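Amino Transferase (Eubacterium rectale, PDB 3ELE) binds pyridoxal-5'-phosphate and, as a class I and II aminotransferase, probably transfers amino groups between amino acids and keto acids. Local coordinates at residues A[124-129]-A[171-176]; A[158-163]-A[195-200]; A[237-242]-A[265-270]; A[186-191]-A[228-233]. All blocks are in the same frame, centred on the assembly; numbering follows the deposited sequence. Where two conformers were deposited one is given.

Contact 1: A[124-129]-A[171-176]; sequences YDEFIT and AHTRGV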
loop_
_atom_site.group_PDB
_atom_site.type_symbol
_atom_site.label_atom_id
_atom_site.label_comp_id
_atom_site.label_asym_id
_atom_site.label_seq_id
_atom_site.Cartn_x
_atom_site.Cartn_y
_atom_site.Cartn_z
ATOM N N TYR A 124 -13.147 -10.995 -18.786
ATOM C CA TYR A 124 -14.489 -11.489 -18.539
ATOM C C TYR A 124 -14.701 -12.181 -17.193
ATOM O O TYR A 124 -15.819 -12.597 -16.913
ATOM C CB TYR A 124 -14.955 -12.340 -19.708
ATOM C CG TYR A 124 -14.962 -11.590 -21.021
ATOM C CD1 TYR A 124 -15.712 -10.419 -21.159
ATOM C CD2 TYR A 124 -14.264 -12.069 -22.141
ATOM C CE1 TYR A 124 -15.756 -9.714 -22.358
ATOM C CE2 TYR A 124 -14.305 -11.372 -23.376
ATOM C CZ TYR A 124 -15.055 -10.183 -23.470
ATOM O OH TYR A 124 -15.120 -9.484 -24.653
ATOM N N ASP A 125 -13.654 -12.261 -16.363
ATOM C CA ASP A 125 -13.755 -12.807 -14.998
ATOM C C ASP A 125 -14.766 -12.042 -14.165
ATOM O O ASP A 125 -14.806 -10.802 -14.216
ATOM C CB ASP A 125 -12.401 -12.751 -14.274
ATOM C CG ASP A 125 -11.427 -13.786 -14.783
ATOM O OD1 ASP A 125 -11.785 -14.598 -15.673
ATOM O OD2 ASP A 125 -10.302 -13.801 -14.290
ATOM N N GLU A 126 -15.582 -12.782 -13.414
ATOM C CA GLU A 126 -16.607 -12.192 -12.552
ATOM C C GLU A 126 -16.387 -12.538 -11.094
ATOM O O GLU A 126 -15.995 -13.670 -10.774
ATOM C CB GLU A 126 -17.979 -12.681 -12.985
ATOM C CG GLU A 126 -18.393 -12.188 -14.387
ATOM C CD GLU A 126 -19.669 -12.845 -14.955
ATOM O OE1 GLU A 126 -20.276 -13.724 -14.310
ATOM O OE2 GLU A 126 -20.044 -12.491 -16.090
ATOM N N PHE A 127 -16.596 -11.543 -10.215
ATOM C CA PHE A 127 -16.622 -11.749 -8.773
ATOM C C PHE A 127 -18.022 -11.355 -8.302
ATOM O O PHE A 127 -18.549 -10.301 -8.697
ATOM C CB PHE A 127 -15.522 -10.971 -8.046
ATOM C CG PHE A 127 -14.154 -11.480 -8.353
ATOM C CD1 PHE A 127 -13.590 -12.522 -7.597
ATOM C CD2 PHE A 127 -13.427 -10.955 -9.429
ATOM C CE1 PHE A 127 -12.295 -13.032 -7.909
ATOM C CE2 PHE A 127 -12.143 -11.442 -9.738
ATOM C CZ PHE A 127 -11.565 -12.473 -8.970
ATOM N N ILE A 128 -18.617 -12.219 -7.474
ATOM C CA ILE A 128 -19.972 -12.071 -6.991
ATOM C C ILE A 128 -19.961 -11.462 -5.598
ATOM O O ILE A 128 -19.205 -11.909 -4.724
ATOM C CB ILE A 128 -20.722 -13.423 -6.929
ATOM C CG1 ILE A 128 -20.937 -14.010 -8.325
ATOM C CG2 ILE A 128 -22.112 -13.284 -6.288
ATOM C CD1 ILE A 128 -21.617 -15.346 -8.266
ATOM N N THR A 129 -20.806 -10.453 -5.411
ATOM C CA THR A 129 -21.018 -9.807 -4.082
ATOM C C THR A 129 -22.498 -10.064 -3.750
ATOM O O THR A 129 -23.330 -10.227 -4.673
ATOM C CB THR A 129 -20.627 -8.326 -4.080
ATOM O OG1 THR A 129 -20.696 -7.797 -2.740
ATOM C CG2 THR A 129 -21.522 -7.497 -4.988
ATOM N N ALA A 171 -19.388 -20.053 -15.903
ATOM C CA ALA A 171 -17.986 -20.363 -16.230
ATOM C C ALA A 171 -17.001 -19.214 -15.938
ATOM O O ALA A 171 -15.855 -19.483 -15.699
ATOM C CB ALA A 171 -17.866 -20.819 -17.696
ATOM N N HIS A 172 -17.454 -17.955 -15.954
ATOM C CA HIS A 172 -16.594 -16.787 -15.691
ATOM C C HIS A 172 -16.422 -16.424 -14.204
ATOM O O HIS A 172 -15.582 -15.595 -13.875
ATOM C CB HIS A 172 -17.087 -15.565 -16.464
ATOM C CG HIS A 172 -17.107 -15.767 -17.949
ATOM N ND1 HIS A 172 -15.967 -15.722 -18.722
ATOM C CD2 HIS A 172 -18.125 -16.048 -18.798
ATOM C CE1 HIS A 172 -16.282 -15.955 -19.985
ATOM N NE2 HIS A 172 -17.588 -16.145 -20.061
ATOM N N THR A 173 -17.190 -17.073 -13.326
ATOM C CA THR A 173 -17.181 -16.814 -11.887
ATOM C C THR A 173 -15.889 -17.330 -11.228
ATOM O O THR A 173 -15.680 -18.547 -11.153
ATOM C CB THR A 173 -18.397 -17.480 -11.175
ATOM O OG1 THR A 173 -19.615 -17.125 -11.844
ATOM C CG2 THR A 173 -18.470 -17.017 -9.716
ATOM N N ARG A 174 -15.059 -16.383 -10.774
ATOM C CA ARG A 174 -13.788 -16.672 -10.103
ATOM C C ARG A 174 -13.913 -16.751 -8.598
ATOM O O ARG A 174 -13.158 -17.473 -7.953
ATOM C CB ARG A 174 -12.736 -15.608 -10.457
ATOM C CG ARG A 174 -12.540 -15.342 -11.956
ATOM C CD ARG A 174 -12.417 -16.594 -12.823
ATOM N NE ARG A 174 -11.695 -17.660 -12.139
ATOM C CZ ARG A 174 -10.379 -17.727 -11.933
ATOM N NH1 ARG A 174 -9.537 -16.807 -12.410
ATOM N NH2 ARG A 174 -9.901 -18.775 -11.256
ATOM N N GLY A 175 -14.859 -15.992 -8.036
ATOM C CA GLY A 175 -15.078 -16.001 -6.610
ATOM C C GLY A 175 -16.326 -15.323 -6.099
ATOM O O GLY A 175 -17.003 -14.606 -6.825
ATOM N N VAL A 176 -16.634 -15.607 -4.842
ATOM C CA VAL A 176 -17.779 -15.015 -4.130
ATOM C C VAL A 176 -17.224 -14.308 -2.916
ATOM O O VAL A 176 -16.526 -14.910 -2.109
ATOM C CB VAL A 176 -18.848 -16.060 -3.734
ATOM C CG1 VAL A 176 -20.000 -15.373 -3.016
ATOM C CG2 VAL A 176 -19.335 -16.775 -5.008
HETATM O O HOH W 1 -13.280 -15.090 -17.994
HETATM O O HOH W 2 -20.664 -14.660 -11.686
#
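R174 folds back toward D125 through bends at chi2 and chi3, and with CG of D125 turned to the side of its own backbone N (chi1 -74°) the carboxylate lies against the arginine's aliphatic part, D125 CG to R174 CG 3.4 Å. R174 has two conformers; in the one described, D125 OD2 meets the guanidinium at its edge in a long salt bridge, 3.6 Å to R174 NH1, the two planes 73° apart, and NH2 donates to V3 O of the second subunit. OD2 also accepts from S121 N. An asparagine in place of D125 would probably leave R174 with less to offset its charge beside the strand end. The backbones run as neighbouring parallel strands of the mixed seven-stranded sheet of the large PLP domain: E126 N binds H172 O and R174 N binds E126 O, each at 2.9 Å, and I128 N binds G175 O. On the face carrying E126, T173, I128 and V176, one water joins E126 OE1 to T173 OG1, both also bonded to N170, and I128 CD1 packs on T173 CG2 at 3.8 Å.

Contact 2: A[158-163]-A[195-200]; sequences FQIDFD and KKLSDL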
loop_
_atom_site.group_PDB
_atom_site.type_symbol
_atom_site.label_atom_id
_atom_site.label_comp_id
_atom_site.label_asym_id
_atom_site.label_seq_id
_atom_site.Cartn_x
_atom_site.Cartn_y
_atom_site.Cartn_z
ATOM N N PHE A 158 -31.470 -11.228 5.732
ATOM C CA PHE A 158 -30.118 -10.734 5.393
ATOM C C PHE A 158 -29.020 -11.810 5.456
ATOM O O PHE A 158 -27.911 -11.577 5.960
ATOM C CB PHE A 158 -29.779 -9.438 6.131
ATOM C CG PHE A 158 -30.636 -8.287 5.702
ATOM C CD1 PHE A 158 -30.375 -7.627 4.495
ATOM C CD2 PHE A 158 -31.740 -7.893 6.465
ATOM C CE1 PHE A 158 -31.193 -6.554 4.068
ATOM C CE2 PHE A 158 -32.563 -6.831 6.042
ATOM C CZ PHE A 158 -32.286 -6.163 4.845
ATOM N N GLN A 159 -29.385 -12.991 4.930
ATOM C CA GLN A 159 -28.492 -14.119 4.754
ATOM C C GLN A 159 -28.231 -14.132 3.228
ATOM O O GLN A 159 -27.945 -13.069 2.656
ATOM C CB GLN A 159 -29.106 -15.404 5.333
ATOM C CG GLN A 159 -29.340 -15.368 6.853
ATOM C CD GLN A 159 -28.052 -15.467 7.688
ATOM O OE1 GLN A 159 -27.207 -16.370 7.484
ATOM N NE2 GLN A 159 -27.930 -14.579 8.677
ATOM N N ILE A 160 -28.342 -15.276 2.565
ATOM C CA ILE A 160 -28.083 -15.367 1.125
ATOM C C ILE A 160 -29.289 -15.980 0.447
ATOM O O ILE A 160 -29.831 -16.956 0.933
ATOM C CB ILE A 160 -26.825 -16.223 0.834
ATOM C CG1 ILE A 160 -25.584 -15.593 1.517
ATOM C CG2 ILE A 160 -26.615 -16.387 -0.685
ATOM C CD1 ILE A 160 -24.257 -16.321 1.264
ATOM N N ASP A 161 -29.711 -15.371 -0.665
ATOM C CA ASP A 161 -30.749 -15.942 -1.530
ATOM C C ASP A 161 -29.958 -16.908 -2.419
ATOM O O ASP A 161 -29.393 -16.501 -3.445
ATOM C CB ASP A 161 -31.444 -14.834 -2.334
ATOM C CG ASP A 161 -32.482 -15.354 -3.315
ATOM O OD1 ASP A 161 -32.469 -16.549 -3.729
ATOM O OD2 ASP A 161 -33.290 -14.515 -3.737
ATOM N N PHE A 162 -29.910 -18.177 -2.014
ATOM C CA PHE A 162 -29.149 -19.207 -2.747
ATOM C C PHE A 162 -29.618 -19.489 -4.165
ATOM O O PHE A 162 -28.788 -19.843 -5.002
ATOM C CB PHE A 162 -29.017 -20.500 -1.937
ATOM C CG PHE A 162 -28.158 -20.341 -0.718
ATOM C CD1 PHE A 162 -26.766 -20.179 -0.849
ATOM C CD2 PHE A 162 -28.730 -20.288 0.558
ATOM C CE1 PHE A 162 -25.955 -19.998 0.267
ATOM C CE2 PHE A 162 -27.926 -20.104 1.685
ATOM C CZ PHE A 162 -26.538 -19.964 1.544
ATOM N N ASP A 163 -30.917 -19.319 -4.436
ATOM C CA ASP A 163 -31.457 -19.465 -5.804
ATOM C C ASP A 163 -30.874 -18.375 -6.723
ATOM O O ASP A 163 -30.318 -18.689 -7.800
ATOM C CB ASP A 163 -32.997 -19.437 -5.817
ATOM C CG ASP A 163 -33.634 -20.734 -5.258
ATOM O OD1 ASP A 163 -32.910 -21.670 -4.861
ATOM O OD2 ASP A 163 -34.884 -20.825 -5.230
ATOM N N LYS A 195 -22.431 -23.300 5.416
ATOM C CA LYS A 195 -22.451 -24.690 4.902
ATOM C C LYS A 195 -23.155 -24.799 3.536
ATOM O O LYS A 195 -22.628 -25.453 2.646
ATOM C CB LYS A 195 -23.094 -25.670 5.902
ATOM C CG LYS A 195 -22.223 -25.979 7.118
ATOM C CD LYS A 195 -22.998 -26.597 8.279
ATOM C CE LYS A 195 -23.526 -27.981 8.005
ATOM N NZ LYS A 195 -24.299 -28.521 9.195
ATOM N N LYS A 196 -24.326 -24.172 3.378
ATOM C CA LYS A 196 -25.053 -24.190 2.075
ATOM C C LYS A 196 -24.228 -23.530 0.966
ATOM O O LYS A 196 -24.195 -24.033 -0.153
ATOM C CB LYS A 196 -26.432 -23.515 2.151
ATOM C CG LYS A 196 -27.466 -24.270 2.970
ATOM C CD LYS A 196 -28.886 -23.649 2.883
ATOM C CE LYS A 196 -29.521 -23.879 1.478
ATOM N NZ LYS A 196 -31.000 -23.617 1.380
ATOM N N LEU A 197 -23.579 -22.406 1.301
ATOM C CA LEU A 197 -22.678 -21.677 0.395
ATOM C C LEU A 197 -21.535 -22.564 -0.032
ATOM O O LEU A 197 -21.226 -22.648 -1.220
ATOM C CB LEU A 197 -22.078 -20.435 1.079
ATOM C CG LEU A 197 -21.128 -19.555 0.256
ATOM C CD1 LEU A 197 -21.908 -18.873 -0.824
ATOM C CD2 LEU A 197 -20.430 -18.539 1.158
ATOM N N SER A 198 -20.910 -23.219 0.951
ATOM C CA SER A 198 -19.788 -24.111 0.695
ATOM C C SER A 198 -20.190 -25.283 -0.192
ATOM O O SER A 198 -19.486 -25.574 -1.142
ATOM C CB SER A 198 -19.170 -24.578 1.996
ATOM O OG SER A 198 -18.766 -23.439 2.744
ATOM N N ASP A 199 -21.345 -25.889 0.075
ATOM C CA ASP A 199 -21.852 -26.993 -0.771
ATOM C C ASP A 199 -22.163 -26.545 -2.203
ATOM O O ASP A 199 -21.834 -27.251 -3.146
ATOM C CB ASP A 199 -23.107 -27.646 -0.172
ATOM C CG ASP A 199 -22.851 -28.325 1.174
ATOM O OD1 ASP A 199 -21.688 -28.681 1.493
ATOM O OD2 ASP A 199 -23.841 -28.510 1.911
ATOM N N LEU A 200 -22.783 -25.376 -2.346
ATOM C CA LEU A 200 -23.131 -24.803 -3.650
ATOM C C LEU A 200 -21.885 -24.535 -4.493
ATOM O O LEU A 200 -21.816 -24.952 -5.649
ATOM C CB LEU A 200 -23.942 -23.502 -3.481
ATOM C CG LEU A 200 -24.368 -22.717 -4.739
ATOM C CD1 LEU A 200 -25.241 -23.553 -5.682
ATOM C CD2 LEU A 200 -25.064 -21.419 -4.304
#
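The F162 ring is sandwiched: K196 CB lies over one face, 3.9 Å from the centroid and 23° off the normal in a CH-pi contact, while I160 CB from its own segment covers the opposite face toward the rim. At the edge, F162 CD1 meets L200 CD2 at 4.0 Å. A bend at chi3 (71°) brings K196 CE back over the same face as CB, near the CD2-CE2 rim, CE 3.8 Å from F162 CD2. F162 CE1 reaches the helix backbone, 3.5 Å from L197 N. This joins the start of helix 162-167, N-capped by D161 through A164 N, to helix 191-208; strand 173-178 of the central sheet runs between these two helices in the chain. Replacing F162 by an alanine would probably open a gap between I160 and K196 and leave L200 CD2 without its aromatic neighbour. Deeper in, I160 CD1 touches L197 CD1 at 4.0 Å, the two side chains crossing at about a right angle, and L165 packs on I160, L197 and L200.

Contact 3: A[237-242]-A[265-270]; sequences YDNTLV and EVYDKA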
loop_
_atom_site.group_PDB
_atom_site.type_symbol
_atom_site.label_atom_id
_atom_site.label_comp_id
_atom_site.label_asym_id
_atom_site.label_seq_id
_atom_site.Cartn_x
_atom_site.Cartn_y
_atom_site.Cartn_z
ATOM N N TYR A 237 -14.988 -24.572 3.747
ATOM C CA TYR A 237 -14.697 -24.524 2.342
ATOM C C TYR A 237 -13.176 -24.448 2.143
ATOM O O TYR A 237 -12.503 -23.572 2.697
ATOM C CB TYR A 237 -15.422 -23.316 1.730
ATOM C CG TYR A 237 -15.437 -23.327 0.218
ATOM C CD1 TYR A 237 -16.170 -24.292 -0.475
ATOM C CD2 TYR A 237 -14.752 -22.365 -0.524
ATOM C CE1 TYR A 237 -16.200 -24.326 -1.875
ATOM C CE2 TYR A 237 -14.774 -22.398 -1.942
ATOM C CZ TYR A 237 -15.502 -23.375 -2.602
ATOM O OH TYR A 237 -15.534 -23.419 -3.974
ATOM N N ASP A 238 -12.647 -25.377 1.356
ATOM C CA ASP A 238 -11.201 -25.476 1.139
ATOM C C ASP A 238 -10.610 -24.237 0.460
ATOM O O ASP A 238 -9.701 -23.613 1.010
ATOM C CB ASP A 238 -10.863 -26.760 0.372
ATOM C CG ASP A 238 -10.972 -28.017 1.225
ATOM O OD1 ASP A 238 -11.077 -27.950 2.473
ATOM O OD2 ASP A 238 -10.925 -29.095 0.627
ATOM N N ASN A 239 -11.188 -23.855 -0.675
ATOM C CA ASN A 239 -10.748 -22.675 -1.459
ATOM C C ASN A 239 -11.307 -21.364 -0.898
ATOM O O ASN A 239 -12.157 -20.723 -1.476
ATOM C CB ASN A 239 -11.075 -22.879 -2.949
ATOM C CG ASN A 239 -10.247 -23.990 -3.575
ATOM O OD1 ASN A 239 -9.031 -23.987 -3.468
ATOM N ND2 ASN A 239 -10.902 -24.930 -4.237
ATOM N N THR A 240 -10.776 -20.972 0.251
ATOM C CA THR A 240 -11.173 -19.756 0.943
ATOM C C THR A 240 -9.925 -18.941 1.195
ATOM O O THR A 240 -8.923 -19.487 1.672
ATOM C CB THR A 240 -11.812 -20.094 2.284
ATOM O OG1 THR A 240 -12.953 -20.918 2.069
ATOM C CG2 THR A 240 -12.214 -18.810 3.122
ATOM N N LEU A 241 -9.995 -17.657 0.839
ATOM C CA LEU A 241 -8.979 -16.653 1.129
ATOM C C LEU A 241 -9.616 -15.752 2.165
ATOM O O LEU A 241 -10.759 -15.340 1.972
ATOM C CB LEU A 241 -8.623 -15.849 -0.123
ATOM C CG LEU A 241 -7.834 -16.613 -1.188
ATOM C CD1 LEU A 241 -7.878 -15.904 -2.547
ATOM C CD2 LEU A 241 -6.390 -16.826 -0.697
ATOM N N VAL A 242 -8.916 -15.488 3.275
ATOM C CA VAL A 242 -9.425 -14.616 4.344
ATOM C C VAL A 242 -8.646 -13.311 4.319
ATOM O O VAL A 242 -7.424 -13.333 4.261
ATOM C CB VAL A 242 -9.364 -15.274 5.742
ATOM C CG1 VAL A 242 -9.878 -14.298 6.824
ATOM C CG2 VAL A 242 -10.180 -16.596 5.748
ATOM N N GLU A 265 -5.231 -26.151 2.353
ATOM C CA GLU A 265 -6.281 -26.922 1.669
ATOM C C GLU A 265 -6.821 -26.296 0.396
ATOM O O GLU A 265 -7.685 -26.883 -0.229
ATOM C CB GLU A 265 -7.438 -27.298 2.622
ATOM C CG GLU A 265 -7.032 -28.253 3.764
ATOM C CD GLU A 265 -6.135 -27.615 4.812
ATOM O OE1 GLU A 265 -6.243 -26.394 5.039
ATOM O OE2 GLU A 265 -5.319 -28.326 5.414
ATOM N N VAL A 266 -6.344 -25.113 0.005
ATOM C CA VAL A 266 -6.674 -24.547 -1.308
ATOM C C VAL A 266 -6.085 -25.498 -2.361
ATOM O O VAL A 266 -5.138 -26.243 -2.044
ATOM C CB VAL A 266 -6.164 -23.094 -1.523
ATOM C CG1 VAL A 266 -6.897 -22.135 -0.600
ATOM C CG2 VAL A 266 -4.641 -22.973 -1.341
ATOM N N TYR A 267 -6.653 -25.478 -3.573
ATOM C CA TYR A 267 -6.275 -26.362 -4.707
ATOM C C TYR A 267 -4.748 -26.558 -4.870
ATOM O O TYR A 267 -4.290 -27.666 -5.137
ATOM C CB TYR A 267 -6.919 -25.857 -6.045
ATOM C CG TYR A 267 -6.185 -24.663 -6.622
ATOM C CD1 TYR A 267 -6.224 -23.398 -5.979
ATOM C CD2 TYR A 267 -5.348 -24.806 -7.727
ATOM C CE1 TYR A 267 -5.481 -22.315 -6.467
ATOM C CE2 TYR A 267 -4.611 -23.724 -8.216
ATOM C CZ TYR A 267 -4.691 -22.476 -7.577
ATOM O OH TYR A 267 -3.978 -21.399 -8.053
ATOM N N ASP A 268 -3.985 -25.473 -4.687
ATOM C CA ASP A 268 -2.516 -25.463 -4.797
ATOM C C ASP A 268 -2.003 -24.237 -4.001
ATOM O O ASP A 268 -1.915 -23.138 -4.538
ATOM C CB ASP A 268 -2.099 -25.427 -6.293
ATOM C CG ASP A 268 -0.605 -25.686 -6.519
ATOM O OD1 ASP A 268 0.248 -25.377 -5.658
ATOM O OD2 ASP A 268 -0.281 -26.215 -7.602
ATOM N N LYS A 269 -1.709 -24.440 -2.712
ATOM C CA LYS A 269 -1.231 -23.370 -1.821
ATOM C C LYS A 269 0.018 -22.690 -2.319
ATOM O O LYS A 269 0.063 -21.469 -2.345
ATOM C CB LYS A 269 -1.030 -23.879 -0.384
ATOM C CG LYS A 269 -0.742 -22.784 0.650
ATOM C CD LYS A 269 0.736 -22.549 0.903
ATOM C CE LYS A 269 0.948 -21.366 1.786
ATOM N NZ LYS A 269 2.404 -21.109 1.944
ATOM N N ALA A 270 1.021 -23.468 -2.735
ATOM C CA ALA A 270 2.272 -22.895 -3.235
ATOM C C ALA A 270 2.002 -21.926 -4.399
ATOM O O ALA A 270 2.500 -20.790 -4.398
ATOM C CB ALA A 270 3.251 -23.993 -3.631
#
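The chain makes an inverse gamma turn centred on N239, with a weak bond from T240 N to D238 O, and passes the 265-267 loop with N239 CA 4.5 Å from V266 CA. N239 turns its amide oxygen into that loop, its CG beside the backbone N (chi1 -68°): OD1 accepts the backbone N-H of Y267 at 2.8 Å, the donor in the carbonyl plane and the N-H...O angle 157°. The same oxygen, N239 OD1, lies at the edge of the Y267 ring, near its plane, 3.8 Å from Y267 CD1, and close to V266 CA at 3.2 Å. V266 CG1 lies against the turn, 3.6 Å from D238 O. This is how the loop before strand 240-245 meets the one leading into helix 269-282, after the chain has returned through the antiparallel strand 258-261 of the central sheet; D268 N-caps the helix by binding E271 N, and L272 packs on V266 and Y267. Toward the outside, D238 CB rests on E265 O at 3.2 Å. The two carboxylates, their planes 52° apart, keep clear of each other, D238 OD1 to E265 OE1 5.7 Å; E265 OE2 is bonded to H96. Y267 OH pairs with E271, and its side chain packs on V4 of the second subunit.

Contact 4: A[186-191]-A[228-233]; sequences GTVYSE and IKVPFV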
loop_
_atom_site.group_PDB
_atom_site.type_symbol
_atom_site.label_atom_id
_atom_site.label_comp_id
_atom_site.label_asym_id
_atom_site.label_seq_id
_atom_site.Cartn_x
_atom_site.Cartn_y
_atom_site.Cartn_z
ATOM N N GLY A 186 -25.128 -5.216 9.046
ATOM C CA GLY A 186 -24.828 -5.737 10.373
ATOM C C GLY A 186 -25.231 -7.205 10.569
ATOM O O GLY A 186 -25.227 -7.703 11.694
ATOM N N THR A 187 -25.555 -7.914 9.475
ATOM C CA THR A 187 -25.928 -9.313 9.535
ATOM C C THR A 187 -24.687 -10.168 9.824
ATOM O O THR A 187 -23.553 -9.702 9.671
ATOM C CB THR A 187 -26.583 -9.797 8.217
ATOM O OG1 THR A 187 -27.247 -11.043 8.455
ATOM C CG2 THR A 187 -25.536 -9.939 7.072
ATOM N N VAL A 188 -24.926 -11.387 10.299
ATOM C CA VAL A 188 -23.874 -12.364 10.552
ATOM C C VAL A 188 -24.356 -13.659 9.939
ATOM O O VAL A 188 -25.420 -14.150 10.320
ATOM C CB VAL A 188 -23.566 -12.563 12.043
ATOM C CG1 VAL A 188 -22.575 -13.736 12.244
ATOM C CG2 VAL A 188 -22.996 -11.311 12.639
ATOM N N TYR A 189 -23.601 -14.209 8.995
ATOM C CA TYR A 189 -23.993 -15.481 8.364
ATOM C C TYR A 189 -23.842 -16.651 9.336
ATOM O O TYR A 189 -22.796 -16.808 9.983
ATOM C CB TYR A 189 -23.245 -15.770 7.061
ATOM C CG TYR A 189 -23.430 -14.752 5.936
ATOM C CD1 TYR A 189 -24.660 -14.107 5.710
ATOM C CD2 TYR A 189 -22.389 -14.491 5.037
ATOM C CE1 TYR A 189 -24.825 -13.191 4.653
ATOM C CE2 TYR A 189 -22.554 -13.582 3.981
ATOM C CZ TYR A 189 -23.773 -12.937 3.795
ATOM O OH TYR A 189 -23.925 -12.041 2.762
ATOM N N SER A 190 -24.922 -17.422 9.480
ATOM C CA SER A 190 -24.963 -18.589 10.358
ATOM C C SER A 190 -24.145 -19.721 9.769
ATOM O O SER A 190 -23.851 -19.723 8.569
ATOM C CB SER A 190 -26.409 -19.083 10.510
ATOM O OG SER A 190 -26.932 -19.477 9.240
ATOM N N GLU A 191 -23.828 -20.707 10.608
ATOM C CA GLU A 191 -23.134 -21.919 10.163
ATOM C C GLU A 191 -23.886 -22.558 8.997
ATOM O O GLU A 191 -23.262 -23.001 8.021
ATOM C CB GLU A 191 -23.009 -22.942 11.297
ATOM C CG GLU A 191 -22.111 -24.110 10.948
ATOM C CD GLU A 191 -22.016 -25.177 12.027
ATOM O OE1 GLU A 191 -23.050 -25.511 12.664
ATOM O OE2 GLU A 191 -20.901 -25.726 12.179
ATOM N N ILE A 228 -23.169 -14.403 19.566
ATOM C CA ILE A 228 -23.396 -14.930 18.222
ATOM C C ILE A 228 -22.033 -15.371 17.702
ATOM O O ILE A 228 -21.035 -14.686 17.945
ATOM C CB ILE A 228 -24.050 -13.871 17.273
ATOM C CG1 ILE A 228 -25.471 -13.524 17.749
ATOM C CG2 ILE A 228 -24.115 -14.381 15.809
ATOM C CD1 ILE A 228 -26.482 -14.672 17.597
ATOM N N LYS A 229 -22.004 -16.519 17.019
ATOM C CA LYS A 229 -20.768 -17.098 16.486
ATOM C C LYS A 229 -20.557 -16.697 15.022
ATOM O O LYS A 229 -21.496 -16.763 14.216
ATOM C CB LYS A 229 -20.802 -18.635 16.614
ATOM C CG LYS A 229 -19.457 -19.326 16.279
ATOM C CD LYS A 229 -19.401 -20.768 16.795
ATOM C CE LYS A 229 -18.035 -21.416 16.612
ATOM N NZ LYS A 229 -18.039 -22.792 17.193
ATOM N N VAL A 230 -19.336 -16.241 14.714
ATOM C CA VAL A 230 -18.895 -15.941 13.359
ATOM C C VAL A 230 -18.112 -17.218 12.969
ATOM O O VAL A 230 -17.021 -17.437 13.484
ATOM C CB VAL A 230 -17.976 -14.682 13.307
ATOM C CG1 VAL A 230 -17.591 -14.355 11.868
ATOM C CG2 VAL A 230 -18.679 -13.492 13.912
ATOM N N PRO A 231 -18.688 -18.114 12.135
ATOM C CA PRO A 231 -17.921 -19.318 11.753
ATOM C C PRO A 231 -16.626 -19.017 10.991
ATOM O O PRO A 231 -16.639 -18.136 10.135
ATOM C CB PRO A 231 -18.886 -20.050 10.807
ATOM C CG PRO A 231 -20.189 -19.590 11.163
ATOM C CD PRO A 231 -20.025 -18.145 11.531
ATOM N N PHE A 232 -15.547 -19.755 11.269
ATOM C CA PHE A 232 -14.283 -19.572 10.563
ATOM C C PHE A 232 -14.404 -20.363 9.249
ATOM O O PHE A 232 -14.310 -21.594 9.232
ATOM C CB PHE A 232 -13.055 -19.965 11.396
ATOM C CG PHE A 232 -11.819 -19.239 10.963
ATOM C CD1 PHE A 232 -11.589 -17.929 11.388
ATOM C CD2 PHE A 232 -10.937 -19.810 10.075
ATOM C CE1 PHE A 232 -10.471 -17.231 10.954
ATOM C CE2 PHE A 232 -9.817 -19.119 9.644
ATOM C CZ PHE A 232 -9.591 -17.829 10.076
ATOM N N VAL A 233 -14.538 -19.613 8.157
ATOM C CA VAL A 233 -14.944 -20.146 6.832
ATOM C C VAL A 233 -14.026 -21.198 6.203
ATOM O O VAL A 233 -14.511 -22.077 5.468
ATOM C CB VAL A 233 -15.199 -18.984 5.828
ATOM C CG1 VAL A 233 -15.741 -19.502 4.478
ATOM C CG2 VAL A 233 -16.185 -17.979 6.420
#
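P231 sets ring atoms CD and CG against the backbone of Y189 to E191, where the contact is close: P231 CD lies 3.4 Å from Y189 O, and P231 CG sits 3.8 Å from E191 N. The proline thus rests on the backbone that leads into helix 191-208, whose N-cap is S190. Next to it V188 presses one methyl, CG1, onto the other loop. CG1 stands opposite the backbone N (chi1 173°), which aims V188 CG1 at three partners: I228 CG2 at 3.9 Å, K229 O at 3.8 Å and V230 CG2 at 4.2 Å. V188 and I228 run antiparallel past one another and touch by one methyl each. No hydrogen bond joins the two segments. Both are loop segments of the large PLP domain: 186-191 follows strand 173-178 and ends at the first residue of helix 191-208, and the loop holding 228-233 comes after strand 213-217. Each has its own further bonds: V188 O accepts from Q159 NE2, while R221 donates to V230 O and P231 O. Y189 leads its ring away from 228-233 to I178. The outer margin is looser. E191 CB comes only to 4.4 Å from P231 CG. The exposed chains of E191 and K229 leave their opposite charges well apart, E191 OE2 to K229 NZ 6.5 Å, without a salt bridge; E191 OE2 is instead bonded to Y236 OH.

In the fold
Contacts 1 and 3 both reach the mixed central sheet, 16 Å apart between centres: contact 1 pairs strands 126-130 and 173-178, and contact 3 lies at the start of strand 240-245. Contact 2 touches contacts 3 and 4, and its nearest atoms come within about 5 Å of contact 1. Toward contact 4, 13 Å away between centres, F158 O and T187 OG1 are 2.6 Å apart in a probable hydrogen bond; toward contact 3, S198 OG packs on Y237 CB at 3.5 Å. Contacts 3 and 4 meet through T240 CG2 and V233 CG1, 3.8 Å apart. The cofactor lies about 11 Å from the side chain of Y189 and about 14 Å from that of V176. In the chain, N179 and N183 of its pocket fall between strand 173-178 and loop 186-191.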